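PDB 6JKV: PppA from Pseudomonas aeruginosa, which probably acts as a metal-dependent protein serine/threonine phosphatase of the PP2C family and is a key regulatory component of the type VI secretion system. Local coordinates for residues E105-E110 with S117-T122. Numbering follows the deposited sequence.
Sequences ERVRQE and SVMGST
Met119 reaches from the chain just ahead of strand 120-129 to the flank of helix 89-114, where it meets Val107 and Glu110, residues one helical turn apart. One methyl of Val107, CG1, lies 4.1 Å from Met119 CG and also rests against the backbone, 3.5 Å from Met119 O. Further along the same side chain, Met119 SD comes within 4.1 Å of Glu110 CG and an equal distance of Val107 O, so the thioether sits against the aliphatic part of the glutamate and the helix backbone. The methionine is extended as far as its sulfur, with CG anti to the backbone N (chi1 -179°), and bends only at chi3, which carries CE off the line of the chain. The backbones come nearest at Gly120, its CA 7.1 Å from Val107 CA. In the PP2C fold, helices pack on the outside of two antiparallel sheets; here the long helix 89-114 packs against the start of 120-129, the middle strand of one five-stranded sheet. Val72 of the neighbouring helix 69-82 touches both Val107 and Met119, while Ala111 and Arg114, farther along helix 89-114, also touch Met119. Within the helix, Arg106 NH1 forms a salt bridge with Glu110 OE1 at 3.0 Å, close to the guanidinium plane; the nitrogen meets the anti side of the carboxylate, tilted 22° out of its plane. The same nitrogen donates to Gln109 OE1 at 2.9 Å, a more bent bond (133°). Glu110 OE2 pairs with Arg114, so both carboxylate oxygens are engaged. Farther along the strand, Thr122 OG1 bonds to the backbone N of Asp61, a ligand of both manganese ions.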
loop_
_atom_site.group_PDB
_atom_site.type_symbol
_atom_site.label_atom_id
_atom_site.label_comp_id
_atom_site.label_asym_id
_atom_site.label_seq_id
_atom_site.Cartn_x
_atom_site.Cartn_y
_atom_site.Cartn_z
ATOM N N GLU A 105 13.981 -3.430 11.662
ATOM C CA GLU A 105 14.884 -3.802 12.782
ATOM C C GLU A 105 14.255 -3.421 14.133
ATOM O O GLU A 105 14.316 -4.242 15.080
ATOM C CB GLU A 105 16.243 -3.136 12.601
ATOM C CG GLU A 105 17.272 -3.627 13.599
ATOM C CD GLU A 105 18.315 -2.572 13.892
ATOM O OE1 GLU A 105 17.955 -1.577 14.545
ATOM O OE2 GLU A 105 19.466 -2.722 13.428
ATOM N N ARG A 106 13.686 -2.217 14.231
ATOM C CA ARG A 106 13.023 -1.736 15.470
ATOM C C ARG A 106 11.865 -2.678 15.834
ATOM O O ARG A 106 11.724 -3.028 17.028
ATOM C CB ARG A 106 12.537 -0.298 15.293
ATOM C CG ARG A 106 11.484 0.143 16.300
ATOM C CD ARG A 106 12.097 0.734 17.550
ATOM N NE ARG A 106 11.064 1.144 18.487
ATOM C CZ ARG A 106 10.655 0.441 19.541
ATOM N NH1 ARG A 106 11.194 -0.731 19.834
ATOM N NH2 ARG A 106 9.708 0.926 20.321
ATOM N N VAL A 107 11.054 -3.062 14.845
ATOM C CA VAL A 107 9.862 -3.925 15.068
ATOM C C VAL A 107 10.346 -5.303 15.521
ATOM O O VAL A 107 9.754 -5.865 16.467
ATOM C CB VAL A 107 8.959 -3.987 13.821
ATOM C CG1 VAL A 107 7.969 -5.138 13.898
ATOM C CG2 VAL A 107 8.226 -2.671 13.631
ATOM N N ARG A 108 11.395 -5.824 14.886
ATOM C CA ARG A 108 11.983 -7.130 15.275
ATOM C C ARG A 108 12.411 -7.095 16.744
ATOM O O ARG A 108 12.043 -8.014 17.488
ATOM C CB ARG A 108 13.180 -7.472 14.389
ATOM C CG ARG A 108 12.796 -7.842 12.966
ATOM C CD ARG A 108 12.053 -9.155 12.870
ATOM N NE ARG A 108 12.957 -10.292 12.973
ATOM C CZ ARG A 108 12.598 -11.559 12.805
ATOM N NH1 ARG A 108 11.342 -11.862 12.524
ATOM N NH2 ARG A 108 13.497 -12.523 12.918
ATOM N N GLN A 109 13.155 -6.059 17.130
ATOM C CA GLN A 109 13.629 -5.847 18.521
ATOM C C GLN A 109 12.426 -5.839 19.478
ATOM O O GLN A 109 12.465 -6.575 20.488
ATOM C CB GLN A 109 14.439 -4.551 18.605
ATOM C CG GLN A 109 14.678 -4.050 20.026
ATOM C CD GLN A 109 14.807 -2.547 20.086
ATOM O OE1 GLN A 109 13.908 -1.825 19.667
ATOM N NE2 GLN A 109 15.920 -2.063 20.620
ATOM N N GLU A 110 11.391 -5.046 19.168
ATOM C CA GLU A 110 10.223 -4.856 20.067
ATOM C C GLU A 110 9.452 -6.174 20.202
ATOM O O GLU A 110 9.067 -6.526 21.336
ATOM C CB GLU A 110 9.319 -3.729 19.558
ATOM C CG GLU A 110 8.134 -3.445 20.468
ATOM C CD GLU A 110 8.499 -2.823 21.805
ATOM O OE1 GLU A 110 9.587 -2.239 21.907
ATOM O OE2 GLU A 110 7.695 -2.946 22.750
ATOM N N SER A 117 3.985 -13.525 19.051
ATOM C CA SER A 117 4.122 -14.317 17.805
ATOM C C SER A 117 3.897 -13.432 16.578
ATOM O O SER A 117 4.619 -13.623 15.591
ATOM C CB SER A 117 3.185 -15.489 17.818
ATOM O OG SER A 117 3.567 -16.427 18.815
ATOM N N VAL A 118 2.956 -12.491 16.645
ATOM C CA VAL A 118 2.569 -11.654 15.467
ATOM C C VAL A 118 2.798 -10.179 15.792
ATOM O O VAL A 118 2.157 -9.665 16.730
ATOM C CB VAL A 118 1.112 -11.900 15.036
ATOM C CG1 VAL A 118 0.830 -11.254 13.688
ATOM C CG2 VAL A 118 0.782 -13.382 14.994
ATOM N N MET A 119 3.674 -9.532 15.025
ATOM C CA MET A 119 3.872 -8.065 15.076
ATOM C C MET A 119 4.537 -7.633 13.769
ATOM O O MET A 119 5.752 -7.820 13.604
ATOM C CB MET A 119 4.723 -7.655 16.278
ATOM C CG MET A 119 4.932 -6.146 16.388
ATOM S SD MET A 119 5.867 -5.644 17.853
ATOM C CE MET A 119 4.728 -6.061 19.170
ATOM N N GLY A 120 3.745 -7.111 12.844
ATOM C CA GLY A 120 4.281 -6.667 11.557
ATOM C C GLY A 120 3.275 -5.868 10.772
ATOM O O GLY A 120 2.180 -5.565 11.282
ATOM N N SER A 121 3.643 -5.538 9.546
ATOM C CA SER A 121 2.765 -4.802 8.620
ATOM C C SER A 121 3.293 -4.964 7.206
ATOM O O SER A 121 4.513 -4.932 7.002
ATOM C CB SER A 121 2.644 -3.348 8.999
ATOM O OG SER A 121 1.949 -2.619 7.995
ATOM N N THR A 122 2.379 -5.150 6.265
ATOM C CA THR A 122 2.702 -5.059 4.829
ATOM C C THR A 122 3.028 -3.600 4.507
ATOM O O THR A 122 2.760 -2.688 5.333
ATOM C CB THR A 122 1.553 -5.580 3.964
ATOM O OG1 THR A 122 0.609 -4.509 3.902
ATOM C CG2 THR A 122 0.930 -6.843 4.523
#